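Local coordinates for protein transcription termination factor FttA (Pyrococcus horikoshii, PDB 3AF6) that probably terminates transcription by cutting nascent RNA at the RNA polymerase exit channel, as a zinc-dependent nuclease of the metallo-beta-lactamase superfamily, at residues 380-391 with 600-608; 537-548 with 579-588. All coordinates share one frame; numbering follows the deposited sequence.

Interaction 1 of 2, residues 380-391 with 600-608; sequences NAKFPRLETLVM and LMNYVAKVR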
# COMPACT_ATOMS: atom_id res chain seq x y z
N ASN A 380 -7.06 -0.99 -13.22
CA ASN A 380 -6.83 -1.82 -14.38
C ASN A 380 -8.05 -2.73 -14.54
O ASN A 380 -8.54 -3.29 -13.56
CB ASN A 380 -5.58 -2.66 -14.18
CG ASN A 380 -5.37 -3.65 -15.30
OD1 ASN A 380 -5.13 -4.83 -15.05
ND2 ASN A 380 -5.47 -3.17 -16.53
N ALA A 381 -8.55 -2.86 -15.76
CA ALA A 381 -9.72 -3.68 -16.02
C ALA A 381 -9.41 -4.74 -17.06
O ALA A 381 -10.31 -5.41 -17.58
CB ALA A 381 -10.87 -2.81 -16.48
N LYS A 382 -8.13 -4.90 -17.37
CA LYS A 382 -7.72 -5.87 -18.37
C LYS A 382 -6.68 -6.84 -17.81
O LYS A 382 -5.68 -6.42 -17.24
CB LYS A 382 -7.17 -5.16 -19.62
CG LYS A 382 -6.70 -6.13 -20.69
CD LYS A 382 -6.32 -5.47 -22.00
CE LYS A 382 -5.98 -6.53 -23.05
NZ LYS A 382 -5.82 -5.96 -24.42
N PHE A 383 -6.94 -8.13 -17.98
CA PHE A 383 -6.04 -9.16 -17.48
C PHE A 383 -5.86 -10.19 -18.58
O PHE A 383 -6.72 -10.33 -19.46
CB PHE A 383 -6.67 -9.85 -16.25
CG PHE A 383 -7.05 -8.90 -15.15
CD1 PHE A 383 -6.10 -8.47 -14.23
CD2 PHE A 383 -8.35 -8.39 -15.08
CE1 PHE A 383 -6.44 -7.54 -13.24
CE2 PHE A 383 -8.70 -7.46 -14.11
CZ PHE A 383 -7.75 -7.03 -13.18
N PRO A 384 -4.74 -10.92 -18.56
CA PRO A 384 -4.55 -11.92 -19.62
C PRO A 384 -5.62 -13.01 -19.57
O PRO A 384 -6.11 -13.46 -20.61
CB PRO A 384 -3.13 -12.45 -19.37
CG PRO A 384 -2.79 -11.99 -17.97
CD PRO A 384 -3.49 -10.69 -17.81
N ARG A 385 -5.98 -13.40 -18.35
CA ARG A 385 -7.01 -14.41 -18.13
C ARG A 385 -7.75 -14.04 -16.86
O ARG A 385 -7.17 -13.41 -15.98
CB ARG A 385 -6.38 -15.79 -17.99
CG ARG A 385 -5.84 -16.35 -19.30
CD ARG A 385 -6.93 -17.01 -20.13
NE ARG A 385 -6.87 -18.47 -20.05
CZ ARG A 385 -7.23 -19.19 -18.99
NH1 ARG A 385 -7.13 -20.51 -19.03
NH2 ARG A 385 -7.70 -18.60 -17.91
N LEU A 386 -9.01 -14.43 -16.75
CA LEU A 386 -9.77 -14.10 -15.56
C LEU A 386 -11.05 -14.89 -15.41
O LEU A 386 -12.08 -14.50 -15.96
CB LEU A 386 -10.13 -12.60 -15.57
CG LEU A 386 -10.95 -12.07 -14.39
CD1 LEU A 386 -10.22 -12.35 -13.08
CD2 LEU A 386 -11.19 -10.58 -14.56
N GLU A 387 -11.00 -15.98 -14.64
CA GLU A 387 -12.20 -16.79 -14.42
C GLU A 387 -13.00 -16.30 -13.21
O GLU A 387 -14.23 -16.24 -13.28
CB GLU A 387 -11.85 -18.26 -14.21
CG GLU A 387 -11.53 -19.00 -15.48
CD GLU A 387 -10.24 -18.53 -16.12
OE1 GLU A 387 -10.23 -18.35 -17.36
OE2 GLU A 387 -9.23 -18.36 -15.39
N THR A 388 -12.30 -15.95 -12.13
CA THR A 388 -12.97 -15.50 -10.90
C THR A 388 -12.55 -14.09 -10.42
O THR A 388 -11.35 -13.80 -10.24
CB THR A 388 -12.73 -16.49 -9.73
OG1 THR A 388 -13.15 -17.80 -10.11
CG2 THR A 388 -13.52 -16.06 -8.49
N LEU A 389 -13.55 -13.24 -10.18
CA LEU A 389 -13.30 -11.89 -9.71
C LEU A 389 -13.87 -11.65 -8.31
O LEU A 389 -15.07 -11.78 -8.10
CB LEU A 389 -13.89 -10.86 -10.67
CG LEU A 389 -13.68 -9.42 -10.21
CD1 LEU A 389 -12.18 -9.15 -10.15
CD2 LEU A 389 -14.35 -8.42 -11.16
N VAL A 390 -13.00 -11.29 -7.37
CA VAL A 390 -13.45 -10.99 -6.01
C VAL A 390 -13.37 -9.48 -5.96
O VAL A 390 -12.29 -8.93 -6.13
CB VAL A 390 -12.49 -11.58 -4.93
CG1 VAL A 390 -13.04 -11.31 -3.54
CG2 VAL A 390 -12.29 -13.07 -5.15
N MET A 391 -14.50 -8.81 -5.75
CA MET A 391 -14.52 -7.35 -5.74
C MET A 391 -15.13 -6.72 -4.49
O MET A 391 -15.97 -7.33 -3.83
CB MET A 391 -15.25 -6.83 -6.99
CG MET A 391 -16.76 -7.07 -7.00
SD MET A 391 -17.59 -6.60 -8.56
CE MET A 391 -17.13 -4.88 -8.70
N LEU A 600 -18.95 0.51 -9.78
CA LEU A 600 -18.77 -0.91 -9.57
C LEU A 600 -19.45 -1.69 -10.69
O LEU A 600 -18.85 -2.58 -11.28
CB LEU A 600 -19.33 -1.33 -8.20
CG LEU A 600 -18.67 -0.77 -6.93
CD1 LEU A 600 -19.55 -1.12 -5.73
CD2 LEU A 600 -17.25 -1.32 -6.73
N MET A 601 -20.69 -1.35 -11.00
CA MET A 601 -21.39 -2.05 -12.06
C MET A 601 -20.63 -1.87 -13.36
O MET A 601 -20.41 -2.83 -14.11
CB MET A 601 -22.82 -1.52 -12.21
CG MET A 601 -23.77 -1.87 -11.06
SD MET A 601 -24.16 -3.65 -10.84
CE MET A 601 -25.39 -3.91 -12.12
N ASN A 602 -20.19 -0.64 -13.61
CA ASN A 602 -19.46 -0.34 -14.83
C ASN A 602 -18.14 -1.09 -14.91
O ASN A 602 -17.65 -1.38 -16.00
CB ASN A 602 -19.22 1.16 -14.95
CG ASN A 602 -18.45 1.53 -16.21
OD1 ASN A 602 -17.48 2.27 -16.15
ND2 ASN A 602 -18.89 1.01 -17.34
N TYR A 603 -17.55 -1.41 -13.76
CA TYR A 603 -16.29 -2.15 -13.76
C TYR A 603 -16.55 -3.56 -14.24
O TYR A 603 -15.70 -4.17 -14.91
CB TYR A 603 -15.67 -2.20 -12.36
CG TYR A 603 -14.31 -2.88 -12.35
CD1 TYR A 603 -13.17 -2.20 -12.80
CD2 TYR A 603 -14.18 -4.22 -12.00
CE1 TYR A 603 -11.94 -2.85 -12.91
CE2 TYR A 603 -12.96 -4.88 -12.11
CZ TYR A 603 -11.85 -4.19 -12.57
OH TYR A 603 -10.64 -4.84 -12.69
N VAL A 604 -17.71 -4.10 -13.90
CA VAL A 604 -18.06 -5.45 -14.30
C VAL A 604 -18.26 -5.45 -15.80
O VAL A 604 -17.71 -6.30 -16.51
CB VAL A 604 -19.35 -5.94 -13.59
CG1 VAL A 604 -19.65 -7.38 -13.99
CG2 VAL A 604 -19.18 -5.83 -12.08
N ALA A 605 -19.03 -4.49 -16.29
CA ALA A 605 -19.30 -4.36 -17.72
C ALA A 605 -18.00 -4.31 -18.54
O ALA A 605 -17.87 -5.02 -19.54
CB ALA A 605 -20.12 -3.10 -17.98
N LYS A 606 -17.05 -3.50 -18.10
CA LYS A 606 -15.78 -3.35 -18.81
C LYS A 606 -14.69 -4.39 -18.52
O LYS A 606 -13.83 -4.61 -19.37
CB LYS A 606 -15.18 -1.97 -18.53
CG LYS A 606 -16.08 -0.79 -18.81
CD LYS A 606 -15.93 -0.29 -20.24
CE LYS A 606 -16.53 1.11 -20.40
NZ LYS A 606 -17.97 1.17 -19.99
N VAL A 607 -14.68 -5.01 -17.35
CA VAL A 607 -13.61 -5.96 -17.07
C VAL A 607 -13.47 -7.01 -18.16
O VAL A 607 -14.46 -7.51 -18.71
CB VAL A 607 -13.77 -6.63 -15.68
CG1 VAL A 607 -15.03 -7.45 -15.63
CG2 VAL A 607 -12.56 -7.47 -15.39
N ARG A 608 -12.22 -7.35 -18.48
CA ARG A 608 -11.92 -8.30 -19.54
C ARG A 608 -10.69 -9.15 -19.21
O ARG A 608 -9.67 -8.62 -18.75
CB ARG A 608 -11.66 -7.51 -20.83
CG ARG A 608 -12.17 -8.12 -22.10
CD ARG A 608 -13.68 -8.25 -22.08
NE ARG A 608 -14.36 -6.97 -21.94
CZ ARG A 608 -15.69 -6.84 -21.98
NH1 ARG A 608 -16.45 -7.92 -22.16
NH2 ARG A 608 -16.26 -5.66 -21.85
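Leu600 starts the contact by meeting Met391, where helix 597-606 packs along strand 388-392 of the metallo-beta-lactamase fold. The helix belongs to the C-terminal part of that domain and the strand to its N-terminal part, so the contact joins the two. Helix and strand run nearly antiparallel; at closest approach their local axes are 11.5 Å apart. Leu600 CD2 approaches the methyl CE of Met391. The side chain of Leu600 also touches Phe368, which follows the zinc ligand Asp367 in sequence. Tyr603 comes next. With CG anti to the backbone N (chi1 -176°), the ring extends until its OH meets the loop before the strand. The hydroxyl OH donates to Asn380 O at 2.8 Å, in the carbonyl plane and on a lone pair. Ala381 CB sits 3.7 Å from Tyr603 CE1, while Leu389 CD2 meets the ring edge at CE2. The same hydroxyl lies at the edge of the Phe383 ring, in its plane. Phe368 and Phe370 also meet the Tyr603 ring, so it sits in an aromatic cluster. The next residue, Val604, one turn after Leu600, places CG2 3.9 Å from Met391 SD. Val607 leaves the helical conformation and sends CG2 to Leu386 CD2. Arg608 then forms a single beta bridge with Lys382. Its backbone N donates to Ala381 O, and its O accepts from Phe383 N at 2.9 Å.

Interaction 2 of 2, residues 537-548 with 579-588; sequences LAPDPKNSIIFV and IKVNMEVHTI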
# COMPACT_ATOMS: atom_id res chain seq x y z
N LEU A 537 -13.80 21.44 19.30
CA LEU A 537 -14.55 22.33 18.41
C LEU A 537 -16.05 22.07 18.47
O LEU A 537 -16.85 22.98 18.29
CB LEU A 537 -14.03 22.19 16.98
CG LEU A 537 -12.54 22.47 16.74
CD1 LEU A 537 -12.21 22.30 15.28
CD2 LEU A 537 -12.20 23.88 17.18
N ALA A 538 -16.43 20.83 18.74
CA ALA A 538 -17.83 20.42 18.79
C ALA A 538 -18.84 21.44 19.34
O ALA A 538 -19.85 21.72 18.71
CB ALA A 538 -17.96 19.10 19.54
N PRO A 539 -18.58 21.99 20.54
CA PRO A 539 -19.49 22.96 21.14
C PRO A 539 -19.80 24.21 20.31
O PRO A 539 -20.96 24.57 20.14
CB PRO A 539 -18.81 23.30 22.46
CG PRO A 539 -18.12 22.04 22.81
CD PRO A 539 -17.50 21.65 21.49
N ASP A 540 -18.76 24.86 19.79
CA ASP A 540 -18.93 26.08 19.01
C ASP A 540 -19.53 25.87 17.61
O ASP A 540 -18.96 25.17 16.77
CB ASP A 540 -17.59 26.80 18.89
CG ASP A 540 -17.74 28.23 18.41
OD1 ASP A 540 -18.88 28.61 18.03
OD2 ASP A 540 -16.73 28.96 18.42
N PRO A 541 -20.70 26.50 17.35
CA PRO A 541 -21.37 26.38 16.05
C PRO A 541 -20.72 27.23 14.93
O PRO A 541 -21.23 27.28 13.81
CB PRO A 541 -22.80 26.80 16.36
CG PRO A 541 -22.61 27.82 17.43
CD PRO A 541 -21.56 27.19 18.32
N LYS A 542 -19.62 27.89 15.25
CA LYS A 542 -18.90 28.69 14.26
C LYS A 542 -18.09 27.71 13.40
O LYS A 542 -17.95 27.89 12.19
CB LYS A 542 -17.91 29.65 14.93
CG LYS A 542 -18.53 30.82 15.65
CD LYS A 542 -17.45 31.73 16.20
CE LYS A 542 -18.06 32.98 16.82
NZ LYS A 542 -17.02 33.94 17.29
N ASN A 543 -17.56 26.69 14.06
CA ASN A 543 -16.75 25.67 13.41
C ASN A 543 -17.56 24.67 12.60
O ASN A 543 -18.77 24.53 12.78
CB ASN A 543 -15.93 24.91 14.46
CG ASN A 543 -15.07 25.81 15.31
OD1 ASN A 543 -14.25 26.58 14.79
ND2 ASN A 543 -15.24 25.73 16.63
N SER A 544 -16.87 23.98 11.70
CA SER A 544 -17.51 22.98 10.86
C SER A 544 -16.68 21.71 10.75
O SER A 544 -15.45 21.74 10.81
CB SER A 544 -17.75 23.54 9.46
OG SER A 544 -18.98 24.24 9.40
N ILE A 545 -17.37 20.59 10.60
CA ILE A 545 -16.69 19.31 10.42
C ILE A 545 -17.21 18.72 9.11
O ILE A 545 -18.41 18.70 8.85
CB ILE A 545 -16.95 18.35 11.62
CG1 ILE A 545 -16.00 17.17 11.53
CG2 ILE A 545 -18.41 17.90 11.65
CD1 ILE A 545 -16.05 16.24 12.72
N ILE A 546 -16.29 18.26 8.27
CA ILE A 546 -16.65 17.69 6.98
C ILE A 546 -16.11 16.27 6.81
O ILE A 546 -14.90 16.05 6.81
CB ILE A 546 -16.10 18.56 5.82
CG1 ILE A 546 -16.63 19.99 5.92
CG2 ILE A 546 -16.48 17.96 4.48
CD1 ILE A 546 -15.99 20.94 4.93
N PHE A 547 -17.00 15.30 6.65
CA PHE A 547 -16.56 13.93 6.45
C PHE A 547 -16.39 13.74 4.95
O PHE A 547 -17.30 14.04 4.17
CB PHE A 547 -17.59 12.93 7.01
CG PHE A 547 -17.69 12.97 8.51
CD1 PHE A 547 -16.64 12.49 9.30
CD2 PHE A 547 -18.79 13.54 9.14
CE1 PHE A 547 -16.68 12.60 10.69
CE2 PHE A 547 -18.84 13.64 10.53
CZ PHE A 547 -17.78 13.17 11.31
N VAL A 548 -15.22 13.26 4.55
CA VAL A 548 -14.91 13.05 3.14
C VAL A 548 -14.50 11.60 2.91
O VAL A 548 -13.83 11.27 1.93
CB VAL A 548 -13.75 13.96 2.69
CG1 VAL A 548 -14.14 15.42 2.88
CG2 VAL A 548 -12.49 13.63 3.47
N ILE A 579 -19.40 14.99 25.08
CA ILE A 579 -19.10 16.09 24.17
C ILE A 579 -20.39 16.60 23.56
O ILE A 579 -21.19 15.83 23.01
CB ILE A 579 -18.16 15.66 23.02
CG1 ILE A 579 -16.79 15.27 23.56
CG2 ILE A 579 -17.98 16.81 22.05
CD1 ILE A 579 -16.79 13.99 24.35
N LYS A 580 -20.60 17.90 23.66
CA LYS A 580 -21.79 18.54 23.12
C LYS A 580 -21.51 18.94 21.67
O LYS A 580 -20.72 19.86 21.42
CB LYS A 580 -22.13 19.77 23.97
CG LYS A 580 -23.45 20.45 23.64
CD LYS A 580 -23.60 21.74 24.45
CE LYS A 580 -24.91 22.45 24.14
NZ LYS A 580 -24.96 23.82 24.74
N VAL A 581 -22.13 18.26 20.71
CA VAL A 581 -21.90 18.57 19.30
C VAL A 581 -22.84 19.66 18.78
O VAL A 581 -24.03 19.42 18.57
CB VAL A 581 -22.08 17.33 18.39
CG1 VAL A 581 -21.68 17.66 16.96
CG2 VAL A 581 -21.23 16.18 18.91
N ASN A 582 -22.29 20.85 18.56
CA ASN A 582 -23.07 21.98 18.05
C ASN A 582 -22.54 22.42 16.69
O ASN A 582 -23.30 22.86 15.84
CB ASN A 582 -23.02 23.16 19.02
CG ASN A 582 -23.42 22.77 20.42
OD1 ASN A 582 -24.43 22.10 20.63
ND2 ASN A 582 -22.63 23.20 21.40
N MET A 583 -21.22 22.31 16.50
CA MET A 583 -20.56 22.67 15.25
C MET A 583 -21.35 22.05 14.10
O MET A 583 -22.10 21.09 14.32
CB MET A 583 -19.14 22.10 15.24
CG MET A 583 -19.10 20.58 15.10
SD MET A 583 -17.44 19.82 15.13
CE MET A 583 -16.43 21.12 14.39
N GLU A 584 -21.19 22.59 12.90
CA GLU A 584 -21.90 22.06 11.73
C GLU A 584 -21.32 20.74 11.24
O GLU A 584 -20.10 20.57 11.17
CB GLU A 584 -21.87 23.05 10.57
CG GLU A 584 -22.94 24.12 10.62
CD GLU A 584 -23.24 24.69 9.25
OE1 GLU A 584 -22.29 25.16 8.58
OE2 GLU A 584 -24.42 24.67 8.84
N VAL A 585 -22.20 19.81 10.89
CA VAL A 585 -21.79 18.50 10.40
C VAL A 585 -22.13 18.34 8.91
O VAL A 585 -23.30 18.30 8.53
CB VAL A 585 -22.50 17.36 11.20
CG1 VAL A 585 -21.97 16.00 10.76
CG2 VAL A 585 -22.31 17.56 12.70
N HIS A 586 -21.09 18.25 8.08
CA HIS A 586 -21.28 18.10 6.63
C HIS A 586 -20.64 16.83 6.11
O HIS A 586 -19.59 16.40 6.60
CB HIS A 586 -20.66 19.28 5.89
CG HIS A 586 -21.26 20.61 6.23
ND1 HIS A 586 -22.55 20.95 5.89
CD2 HIS A 586 -20.75 21.67 6.90
CE1 HIS A 586 -22.81 22.17 6.33
NE2 HIS A 586 -21.74 22.62 6.95
N THR A 587 -21.25 16.22 5.10
CA THR A 587 -20.71 15.01 4.50
C THR A 587 -20.55 15.22 3.00
O THR A 587 -21.53 15.42 2.28
CB THR A 587 -21.62 13.78 4.74
OG1 THR A 587 -21.65 13.46 6.14
CG2 THR A 587 -21.09 12.57 3.98
N ILE A 588 -19.31 15.17 2.52
CA ILE A 588 -19.02 15.33 1.11
C ILE A 588 -18.33 14.05 0.68
O ILE A 588 -17.15 13.87 0.95
CB ILE A 588 -18.06 16.52 0.84
CG1 ILE A 588 -18.57 17.79 1.51
CG2 ILE A 588 -17.92 16.74 -0.66
CD1 ILE A 588 -19.86 18.31 0.94
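A parallel strand pair at the edge of the beta-CASP sheet makes this contact. Strand 584-587 is outermost within the chain, and strand 544-547 separates it from strand 425-429. The backbones are laced by a ladder: Glu584 N to Asn543 O, Ile545 N to Glu584 O, His586 N to Ile545 O, Phe547 N to His586 O and Ile588 N to Phe547 O. On one face, Ile545 CG2 packs on Val585 CG2, and Val585 CG1 meets the edge of the Phe547 ring at CE2, 3.9 Å away. On the other, His586 NE2 donates to Glu584 OE1 at 3.1 Å, with the oxygen in the ring plane but the donor above the carboxylate plane. Past the strand end, Ile588 CG1 lies 3.6 Å from Ile546 CG2. Ahead of the strands, Ala538 O takes two backbone bonds, from Asn582 N and from Met583 N at 2.7 Å. Met583 CG sits between its backbone N and carbonyl carbon (chi1 71°). From there SD reaches Ile545 CB at 3.8 Å, and the methyl CE reaches Leu537 CB at 3.7 Å. Helix 405-420 packs on the face of Ile546 and His586, and also touches Ile588. The main-chain bonds fix the register. One face is apolar at Ile545, Val585 and Phe547; the other mixes Ile546 with the His586-Glu584 bond. A salt bridge from Arg422 to Glu584 OE1 would probably favour an ionised carboxylate there.

Interactions 1 and 2 lie in different domains. Their centres are 40 Å apart, their nearest atoms about 16 Å, and they do not touch. Interaction 1 joins the N- and C-terminal parts of the metallo-beta-lactamase domain. Interaction 2 belongs to the beta-CASP domain, inserted between those parts. Along the chain it is nested inside the loop that interaction 1 closes. Strand 584-587 finishes the beta-CASP sheet, and helix 597-606 follows it back in the lactamase domain. One end of each contact comes nearer the zinc site: the side chain of Leu600 lies about 12 Å from a zinc ion and that of Val548 about 13 Å. This is consistent with an active site between the two domains, as in other beta-CASP nucleases.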